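Local coordinates for uncharacterized protein BF1531 (Bacteroides fragilis, PDB 3SLR) that is of unknown function but carries a phosphatase-like domain that binds magnesium, and probably hydrolyses ester bonds, at residues 225-230 and 273-278; 285-290 and 304-309; 221-226 and 328-333. All coordinates share one frame; numbering follows the deposited sequence.

Contacts 1 and 3 share the central strand 224-227, which is flanked by strand 274-280 in contact 1 and by the outermost strand 331-334 in contact 3; both rest on parallel backbone ladders. Contact 1 is the buried one of the pair and runs into the magnesium site, so its chemistry passes from aliphatic packing to carboxylate-metal bonds. Contact 3 is only partly buried, and its outer end is tied by lysines and backbone carbonyls. Contact 2 lies at the other rim of the same sheet, where helix 283-292 packs on strand 305-309. No hydrogen bond crosses it; aromatic and CH-pi contacts link partly exposed Phe306 and Lys287 with buried Phe290 and alanines.

Contact 1: 225-230 and 273-278; sequences LILDLD and IIIAVC. With MG (magnesium ion), chain B; MG (magnesium ion), chain C.
The flat carboxylate of Asp228, whose CA touches Cys278 O across the contact at 3.6 Å, carries a magnesium ion on each oxygen: OD2 binds one at 2.2 Å and OD1 the other at 2.4 Å. The first ion also takes the backbone O of Asp230, at 2.3 Å, and OD1 of Asp336, and one water joins both metals. Thr232 hydrogen-bonds Asp228 OD2. The Asp230 side chain works in the second shell, its OD2 accepting from a metal-bound water while Trp234 and Val238 hold OD1.

Behind the metals four backbone hydrogen bonds form the parallel ladder: Leu225 N to Ile274 O, Ala276 N to Leu225 O, Leu227 N to Ala276 O and Cys278 N to Leu227 O. The packing is aliphatic, and beta-branched residues suit these extended strands. On the face of Leu225 and Leu227, Leu227 CD1 meets Ile275 CG2 at 3.7 Å. Val277 CG1, anti to its own N (chi1 165°), meets Leu229 CG at 3.7 Å, the two side chains crossing at about a right angle. On the reverse, Ile226 CG2 rests 3.6 Å from Cys278 CB beside small Ala276. Beside parallel strand 274-280, strand 224-227 leads into Asp228 and Asp230, which with Thr232 are consistent with the DxDx(T/V) motif of HAD-type phosphatases.

Contact 2: 285-290 and 304-309; sequences KAKEPF and AVFVAN
A beta-alpha-beta unit is made of strand 274-280, helix 283-292 and strand 305-309; its helix is packed on its last strand here through Phe306, whose ring reaches Ala286, Lys287 and Phe290. Phe306 and Ala308 both point to the helix because they lie two residues apart on one face of the strand, and Ala308 meets Ala286 as well. The intervening Val307 points to the reverse, where helix 313-324 packs.

Phe306 is the centre of the contact. A chi1 of -161° swings its ring away from its own N and out to the helix, where one face takes Lys287, while Ala286 and Phe290 sit at the rim. Over that face lies the aliphatic part of Lys287: CG makes a CH-pi contact, 3.8 Å from the ring centroid and 17° off the normal. The extended chain then slides along the ring, bringing Lys287 CE to 3.9 Å from Phe306 CG. A lysine suits this partly exposed place because its methylenes can cover an aromatic while the ammonium group reaches onward, here to a long, weak ion pair with Glu283.

Phe290 forms an offset edge-to-face pair with Phe306: the edge of Phe306 is turned toward the face of Phe290, planes at 82°, and Phe306 CE2 comes 3.6 Å from Phe290 CE1. Small residues let helix and strand draw together toward the start of the helix segment, where Ala286 CB and Ala308 CB touch at 3.8 Å. Ala286 CB also lies in the plane of Phe306 at its edge, 3.9 Å from CE1. The helix is kinked where the N atoms of Pro289 and Phe290 lack bonds to the preceding turn. There Ala286 O meets the rims of both rings, 3.8 Å from Phe306 CZ and 3.5 Å from Phe290 CD1.

Contact 3: 221-226 and 328-333; sequences FKKCLI and FDSMVF
Backbone hydrogen bonds join Ile226 and Cys224 to Val332 and continue into the approach to the strands. Val332 N donates to Cys224 O and Ile226 N to Val332 O, the latter at 2.7 Å. Ser330 O then accepts from Lys223 N at 2.8 Å, an almost straight bond (177° at the hydrogen); Cys224 N adds a weak bond to the same oxygen.

Side-chain polar contacts belong to two lysines. Lys222, bent at chi2 (-54°), curls back so that NZ reaches Met331 O at 2.9 Å, from above the carbonyl plane (48° out of it), and Asp329 O more weakly; OG1 of Thr352 supplies a third partner. A long, flexible amine suits this place, since it can gather carbonyls outside the bonds between these two strands; the backbone of Met331 also bonds that of Thr352. Lys223 is bent at chi3 and chi4, and its NZ donates to Phe221 O at 3.1 Å, while CE lies 3.6 Å from Ser330 CB.

Apolar contacts fill both faces. Lys222 CG touches Val332 CG2 at 3.7 Å, the two side chains crossing at about a right angle, and Leu225 CD1 meets Val332 CG1 at 3.8 Å. On the opposite face Ile226 splits its branches: CG2 meets Phe333 CD1 at 3.7 Å, and CD1 leans toward SE of Met331, present as selenomethionine. The contact joins inner strand 224-227 to outermost strand 331-334 of a four-stranded parallel sheet, and strand 331-334 leads directly to Asp335 and metal-binding Asp336, an arrangement consistent with the Rossmann-like core of HAD-type phosphatases.

Contact 1: 225-230 and 273-278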
loop_
_atom_site.group_PDB
_atom_site.type_symbol
_atom_site.label_atom_id
_atom_site.label_comp_id
_atom_site.label_asym_id
_atom_site.label_seq_id
_atom_site.Cartn_x
_atom_site.Cartn_y
_atom_site.Cartn_z
ATOM N N LEU A 225 6.328 14.639 -2.451
ATOM C CA LEU A 225 5.080 15.062 -1.826
ATOM C C LEU A 225 5.044 16.596 -1.763
ATOM O O LEU A 225 5.959 17.216 -1.227
ATOM C CB LEU A 225 4.970 14.473 -0.411
ATOM C CG LEU A 225 3.761 14.920 0.419
ATOM C CD1 LEU A 225 2.467 14.472 -0.246
ATOM C CD2 LEU A 225 3.814 14.403 1.864
ATOM N N ILE A 226 3.995 17.192 -2.333
ATOM C CA ILE A 226 3.811 18.644 -2.335
ATOM C C ILE A 226 2.697 18.993 -1.370
ATOM O O ILE A 226 1.598 18.445 -1.461
ATOM C CB ILE A 226 3.422 19.164 -3.734
ATOM C CG1 ILE A 226 4.474 18.753 -4.751
ATOM C CG2 ILE A 226 3.232 20.696 -3.715
ATOM C CD1 ILE A 226 4.001 18.909 -6.197
ATOM N N LEU A 227 2.984 19.908 -0.448
ATOM C CA LEU A 227 2.059 20.230 0.633
ATOM C C LEU A 227 1.528 21.655 0.567
ATOM O O LEU A 227 2.287 22.601 0.423
ATOM C CB LEU A 227 2.763 20.060 1.981
ATOM C CG LEU A 227 3.283 18.653 2.281
ATOM C CD1 LEU A 227 4.306 18.688 3.416
ATOM C CD2 LEU A 227 2.126 17.708 2.599
ATOM N N ASP A 228 0.221 21.802 0.708
ATOM C CA ASP A 228 -0.341 23.089 1.070
ATOM C C ASP A 228 0.007 23.332 2.552
ATOM O O ASP A 228 0.402 22.406 3.252
ATOM C CB ASP A 228 -1.851 23.062 0.840
ATOM C CG ASP A 228 -2.541 24.290 1.376
ATOM O OD1 ASP A 228 -2.264 25.394 0.859
ATOM O OD2 ASP A 228 -3.357 24.143 2.308
ATOM N N LEU A 229 -0.103 24.568 3.026
ATOM C CA LEU A 229 0.204 24.859 4.426
ATOM C C LEU A 229 -1.061 25.015 5.274
ATOM O O LEU A 229 -1.367 24.161 6.109
ATOM C CB LEU A 229 1.096 26.106 4.538
ATOM C CG LEU A 229 2.501 26.016 3.927
ATOM C CD1 LEU A 229 3.242 27.360 4.030
ATOM C CD2 LEU A 229 3.325 24.890 4.564
ATOM N N ASP A 230 -1.805 26.095 5.061
ATOM C CA ASP A 230 -2.939 26.397 5.943
ATOM C C ASP A 230 -3.995 25.286 5.954
ATOM O O ASP A 230 -4.558 24.930 4.916
ATOM C CB ASP A 230 -3.589 27.736 5.578
ATOM C CG ASP A 230 -2.705 28.935 5.898
ATOM O OD1 ASP A 230 -1.982 28.939 6.930
ATOM O OD2 ASP A 230 -2.753 29.907 5.115
ATOM N N ILE A 273 11.960 10.776 0.232
ATOM C CA ILE A 273 10.898 11.456 -0.501
ATOM C C ILE A 273 11.167 12.959 -0.480
ATOM O O ILE A 273 11.440 13.538 0.576
ATOM C CB ILE A 273 9.504 11.142 0.071
ATOM C CG1 ILE A 273 9.213 9.637 -0.027
ATOM C CG2 ILE A 273 8.422 11.975 -0.644
ATOM C CD1 ILE A 273 9.324 9.042 -1.467
ATOM N N ILE A 274 11.133 13.594 -1.649
ATOM C CA ILE A 274 11.355 15.037 -1.719
ATOM C C ILE A 274 10.104 15.763 -1.266
ATOM O O ILE A 274 9.019 15.477 -1.764
ATOM C CB ILE A 274 11.680 15.475 -3.166
ATOM C CG1 ILE A 274 12.869 14.677 -3.692
ATOM C CG2 ILE A 274 11.959 16.972 -3.223
ATOM C CD1 ILE A 274 13.128 14.889 -5.190
ATOM N N ILE A 275 10.241 16.670 -0.300
ATOM C CA ILE A 275 9.097 17.462 0.146
ATOM C C ILE A 275 9.126 18.870 -0.434
ATOM O O ILE A 275 10.153 19.545 -0.400
ATOM C CB ILE A 275 9.033 17.578 1.681
ATOM C CG1 ILE A 275 9.316 16.223 2.338
ATOM C CG2 ILE A 275 7.667 18.126 2.107
ATOM C CD1 ILE A 275 8.291 15.143 2.018
ATOM N N ALA A 276 7.988 19.317 -0.957
ATOM C CA ALA A 276 7.882 20.666 -1.479
ATOM C C ALA A 276 6.654 21.340 -0.883
ATOM O O ALA A 276 5.706 20.661 -0.493
ATOM C CB ALA A 276 7.776 20.634 -3.005
ATOM N N VAL A 277 6.671 22.669 -0.817
ATOM C CA VAL A 277 5.502 23.418 -0.375
ATOM C C VAL A 277 4.920 24.200 -1.550
ATOM O O VAL A 277 5.662 24.732 -2.382
ATOM C CB VAL A 277 5.851 24.368 0.819
ATOM C CG1 VAL A 277 4.755 25.410 1.028
ATOM C CG2 VAL A 277 6.075 23.559 2.099
ATOM N N CYS A 278 3.594 24.242 -1.630
ATOM C CA CYS A 278 2.898 25.033 -2.637
ATOM C C CYS A 278 1.686 25.683 -1.987
ATOM O O CYS A 278 0.678 25.031 -1.726
ATOM C CB CYS A 278 2.463 24.164 -3.830
ATOM S SG CYS A 278 1.767 25.140 -5.222
HETATM MG MG MG B . -5.253 25.219 2.738
HETATM MG MG MG C . -2.789 27.606 1.719
HETATM O O HOH W 1 -3.462 29.693 2.353
HETATM O O HOH W 2 -7.482 26.097 3.305
HETATM O O HOH W 3 -4.937 27.349 2.303
HETATM O O HOH W 4 -5.668 25.396 0.405
HETATM O O HOH W 5 -3.017 27.717 -0.463
#

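Contact 2: 285-290 and 304-309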
loop_
_atom_site.group_PDB
_atom_site.type_symbol
_atom_site.label_atom_id
_atom_site.label_comp_id
_atom_site.label_asym_id
_atom_site.label_seq_id
_atom_site.Cartn_x
_atom_site.Cartn_y
_atom_site.Cartn_z
ATOM N N LYS A 285 5.676 35.176 5.386
ATOM C CA LYS A 285 4.705 34.731 6.387
ATOM C C LYS A 285 4.589 33.209 6.439
ATOM O O LYS A 285 4.409 32.614 7.507
ATOM C CB LYS A 285 3.328 35.326 6.085
ATOM C CG LYS A 285 3.270 36.846 6.189
ATOM C CD LYS A 285 1.824 37.339 6.170
ATOM C CE LYS A 285 1.736 38.837 6.471
ATOM N NZ LYS A 285 2.444 39.214 7.732
ATOM N N ALA A 286 4.672 32.586 5.272
ATOM C CA ALA A 286 4.537 31.143 5.163
ATOM C C ALA A 286 5.712 30.433 5.805
ATOM O O ALA A 286 5.549 29.354 6.362
ATOM C CB ALA A 286 4.408 30.725 3.691
ATOM N N LYS A 287 6.898 31.028 5.716
ATOM C CA LYS A 287 8.103 30.426 6.296
ATOM C C LYS A 287 8.228 30.669 7.801
ATOM O O LYS A 287 8.934 29.940 8.493
ATOM C CB LYS A 287 9.361 30.949 5.607
ATOM C CG LYS A 287 9.565 30.401 4.196
ATOM C CD LYS A 287 10.781 31.023 3.516
ATOM C CE LYS A 287 11.125 30.250 2.236
ATOM N NZ LYS A 287 12.413 30.684 1.616
ATOM N N GLU A 288 7.558 31.701 8.298
ATOM C CA GLU A 288 7.738 32.098 9.696
ATOM C C GLU A 288 7.480 30.993 10.729
ATOM O O GLU A 288 8.274 30.830 11.651
ATOM C CB GLU A 288 6.929 33.353 10.023
ATOM C CG GLU A 288 7.808 34.541 10.384
ATOM C CD GLU A 288 7.009 35.730 10.864
ATOM O OE1 GLU A 288 5.872 35.921 10.372
ATOM O OE2 GLU A 288 7.513 36.463 11.744
ATOM N N PRO A 289 6.387 30.220 10.576
ATOM C CA PRO A 289 6.164 29.159 11.566
ATOM C C PRO A 289 7.280 28.118 11.567
ATOM O O PRO A 289 7.663 27.664 12.638
ATOM C CB PRO A 289 4.839 28.531 11.126
ATOM C CG PRO A 289 4.157 29.583 10.334
ATOM C CD PRO A 289 5.264 30.335 9.631
ATOM N N PHE A 290 7.793 27.750 10.390
ATOM C CA PHE A 290 8.926 26.831 10.321
ATOM C C PHE A 290 10.101 27.386 11.104
ATOM O O PHE A 290 10.803 26.651 11.799
ATOM C CB PHE A 290 9.360 26.590 8.865
ATOM C CG PHE A 290 8.348 25.844 8.041
ATOM C CD1 PHE A 290 7.316 26.518 7.405
ATOM C CD2 PHE A 290 8.432 24.464 7.893
ATOM C CE1 PHE A 290 6.380 25.835 6.641
ATOM C CE2 PHE A 290 7.506 23.770 7.123
ATOM C CZ PHE A 290 6.471 24.457 6.498
ATOM N N ALA A 304 12.529 20.780 0.266
ATOM C CA ALA A 304 13.448 20.939 -0.867
ATOM C C ALA A 304 13.153 22.161 -1.738
ATOM O O ALA A 304 14.069 22.843 -2.188
ATOM C CB ALA A 304 13.451 19.678 -1.721
ATOM N N VAL A 305 11.874 22.422 -1.984
ATOM C CA VAL A 305 11.465 23.568 -2.783
ATOM C C VAL A 305 10.283 24.202 -2.091
ATOM O O VAL A 305 9.294 23.527 -1.823
ATOM C CB VAL A 305 11.020 23.150 -4.202
ATOM C CG1 VAL A 305 10.786 24.376 -5.063
ATOM C CG2 VAL A 305 12.060 22.234 -4.836
ATOM N N PHE A 306 10.391 25.495 -1.792
ATOM C CA PHE A 306 9.360 26.188 -1.030
ATOM C C PHE A 306 8.743 27.278 -1.894
ATOM O O PHE A 306 9.376 28.302 -2.173
ATOM C CB PHE A 306 9.977 26.775 0.249
ATOM C CG PHE A 306 8.974 27.106 1.333
ATOM C CD1 PHE A 306 8.043 28.115 1.157
ATOM C CD2 PHE A 306 8.988 26.422 2.538
ATOM C CE1 PHE A 306 7.127 28.423 2.159
ATOM C CE2 PHE A 306 8.075 26.727 3.548
ATOM C CZ PHE A 306 7.142 27.722 3.353
ATOM N N VAL A 307 7.512 27.051 -2.339
ATOM C CA VAL A 307 6.837 28.001 -3.219
ATOM C C VAL A 307 5.608 28.561 -2.531
ATOM O O VAL A 307 4.645 27.844 -2.287
ATOM C CB VAL A 307 6.410 27.348 -4.558
ATOM C CG1 VAL A 307 5.675 28.358 -5.442
ATOM C CG2 VAL A 307 7.614 26.783 -5.278
ATOM N N ALA A 308 5.667 29.841 -2.178
ATOM C CA ALA A 308 4.529 30.533 -1.598
ATOM C C ALA A 308 4.344 31.849 -2.338
ATOM O O ALA A 308 5.208 32.722 -2.285
ATOM C CB ALA A 308 4.762 30.802 -0.098
ATOM N N ASN A 309 3.213 31.986 -3.017
ATOM C CA ASN A 309 2.872 33.229 -3.688
ATOM C C ASN A 309 1.390 33.214 -3.971
ATOM O O ASN A 309 0.681 32.331 -3.494
ATOM C CB ASN A 309 3.677 33.404 -4.979
ATOM C CG ASN A 309 3.456 32.270 -5.968
ATOM O OD1 ASN A 309 2.325 31.899 -6.260
ATOM N ND2 ASN A 309 4.543 31.718 -6.480
#

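Contact 3: 221-226 and 328-333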
loop_
_atom_site.group_PDB
_atom_site.type_symbol
_atom_site.label_atom_id
_atom_site.label_comp_id
_atom_site.label_asym_id
_atom_site.label_seq_id
_atom_site.Cartn_x
_atom_site.Cartn_y
_atom_site.Cartn_z
ATOM N N PHE A 221 6.910 4.785 -9.335
ATOM C CA PHE A 221 6.659 4.992 -7.915
ATOM C C PHE A 221 6.785 6.481 -7.602
ATOM O O PHE A 221 7.445 7.232 -8.341
ATOM C CB PHE A 221 7.638 4.170 -7.064
ATOM C CG PHE A 221 9.088 4.423 -7.389
ATOM C CD1 PHE A 221 9.726 3.699 -8.390
ATOM C CD2 PHE A 221 9.808 5.389 -6.705
ATOM C CE1 PHE A 221 11.061 3.931 -8.692
ATOM C CE2 PHE A 221 11.146 5.625 -7.001
ATOM C CZ PHE A 221 11.771 4.900 -7.994
ATOM N N LYS A 222 6.143 6.914 -6.519
ATOM C CA LYS A 222 6.150 8.331 -6.155
ATOM C C LYS A 222 7.468 8.747 -5.522
ATOM O O LYS A 222 8.070 7.992 -4.763
ATOM C CB LYS A 222 4.983 8.666 -5.226
ATOM C CG LYS A 222 3.615 8.406 -5.847
ATOM C CD LYS A 222 3.472 9.131 -7.195
ATOM C CE LYS A 222 2.016 9.229 -7.643
ATOM N NZ LYS A 222 1.801 10.261 -8.737
ATOM N N LYS A 223 7.904 9.965 -5.833
ATOM C CA LYS A 223 9.209 10.443 -5.408
ATOM C C LYS A 223 9.111 11.759 -4.647
ATOM O O LYS A 223 10.092 12.210 -4.056
ATOM C CB LYS A 223 10.113 10.645 -6.628
ATOM C CG LYS A 223 10.544 9.347 -7.293
ATOM C CD LYS A 223 11.381 9.639 -8.532
ATOM C CE LYS A 223 10.646 9.195 -9.772
ATOM N NZ LYS A 223 10.173 7.793 -9.668
ATOM N N CYS A 224 7.932 12.372 -4.671
ATOM C CA CYS A 224 7.776 13.729 -4.159
ATOM C C CYS A 224 6.379 13.982 -3.610
ATOM O O CYS A 224 5.384 13.587 -4.217
ATOM C CB CYS A 224 8.091 14.738 -5.273
ATOM S SG CYS A 224 7.705 16.470 -4.908
ATOM N N LEU A 225 6.328 14.639 -2.451
ATOM C CA LEU A 225 5.080 15.062 -1.826
ATOM C C LEU A 225 5.044 16.596 -1.763
ATOM O O LEU A 225 5.959 17.216 -1.227
ATOM C CB LEU A 225 4.970 14.473 -0.411
ATOM C CG LEU A 225 3.761 14.920 0.419
ATOM C CD1 LEU A 225 2.467 14.472 -0.246
ATOM C CD2 LEU A 225 3.814 14.403 1.864
ATOM N N ILE A 226 3.995 17.192 -2.333
ATOM C CA ILE A 226 3.811 18.644 -2.335
ATOM C C ILE A 226 2.697 18.993 -1.370
ATOM O O ILE A 226 1.598 18.445 -1.461
ATOM C CB ILE A 226 3.422 19.164 -3.734
ATOM C CG1 ILE A 226 4.474 18.753 -4.751
ATOM C CG2 ILE A 226 3.232 20.696 -3.715
ATOM C CD1 ILE A 226 4.001 18.909 -6.197
ATOM N N PHE A 328 5.813 14.513 -13.399
ATOM C CA PHE A 328 4.574 14.885 -12.735
ATOM C C PHE A 328 3.913 13.647 -12.153
ATOM O O PHE A 328 3.322 13.700 -11.078
ATOM C CB PHE A 328 3.614 15.617 -13.687
ATOM C CG PHE A 328 4.051 17.016 -14.037
ATOM C CD1 PHE A 328 4.011 18.033 -13.093
ATOM C CD2 PHE A 328 4.510 17.313 -15.309
ATOM C CE1 PHE A 328 4.425 19.324 -13.412
ATOM C CE2 PHE A 328 4.926 18.593 -15.634
ATOM C CZ PHE A 328 4.881 19.603 -14.695
ATOM N N ASP A 329 4.029 12.525 -12.865
ATOM C CA ASP A 329 3.436 11.276 -12.415
ATOM C C ASP A 329 4.194 10.626 -11.250
ATOM O O ASP A 329 3.817 9.547 -10.793
ATOM C CB ASP A 329 3.231 10.303 -13.583
ATOM C CG ASP A 329 4.517 9.993 -14.338
ATOM O OD1 ASP A 329 5.437 10.834 -14.375
ATOM O OD2 ASP A 329 4.598 8.894 -14.925
ATOM N N SER A 330 5.237 11.291 -10.755
ATOM C CA SER A 330 5.922 10.827 -9.555
ATOM C C SER A 330 5.572 11.712 -8.363
ATOM O O SER A 330 6.187 11.599 -7.300
ATOM C CB SER A 330 7.438 10.786 -9.756
ATOM O OG SER A 330 8.014 12.079 -9.636
HETATM N N MSE A 331 4.582 12.588 -8.548
HETATM C CA MSE A 331 4.231 13.587 -7.522
HETATM C C MSE A 331 2.878 13.360 -6.878
HETATM O O MSE A 331 1.928 12.921 -7.535
HETATM C CB MSE A 331 4.246 14.991 -8.125
HETATM C CG MSE A 331 5.611 15.459 -8.521
HETATM SE SE MSE A 331 5.559 17.143 -9.524
HETATM C CE MSE A 331 7.403 17.613 -9.140
ATOM N N VAL A 332 2.807 13.680 -5.586
ATOM C CA VAL A 332 1.567 13.656 -4.821
ATOM C C VAL A 332 1.340 15.062 -4.263
ATOM O O VAL A 332 2.247 15.659 -3.716
ATOM C CB VAL A 332 1.664 12.680 -3.639
ATOM C CG1 VAL A 332 0.386 12.703 -2.820
ATOM C CG2 VAL A 332 1.941 11.273 -4.128
ATOM N N PHE A 333 0.132 15.588 -4.419
ATOM C CA PHE A 333 -0.201 16.922 -3.926
ATOM C C PHE A 333 -1.334 16.859 -2.908
ATOM O O PHE A 333 -2.413 16.345 -3.213
ATOM C CB PHE A 333 -0.589 17.816 -5.115
ATOM C CG PHE A 333 -1.154 19.167 -4.723
ATOM C CD1 PHE A 333 -0.412 20.055 -3.960
ATOM C CD2 PHE A 333 -2.413 19.556 -5.170
ATOM C CE1 PHE A 333 -0.925 21.303 -3.624
ATOM C CE2 PHE A 333 -2.930 20.800 -4.837
ATOM C CZ PHE A 333 -2.191 21.670 -4.067
#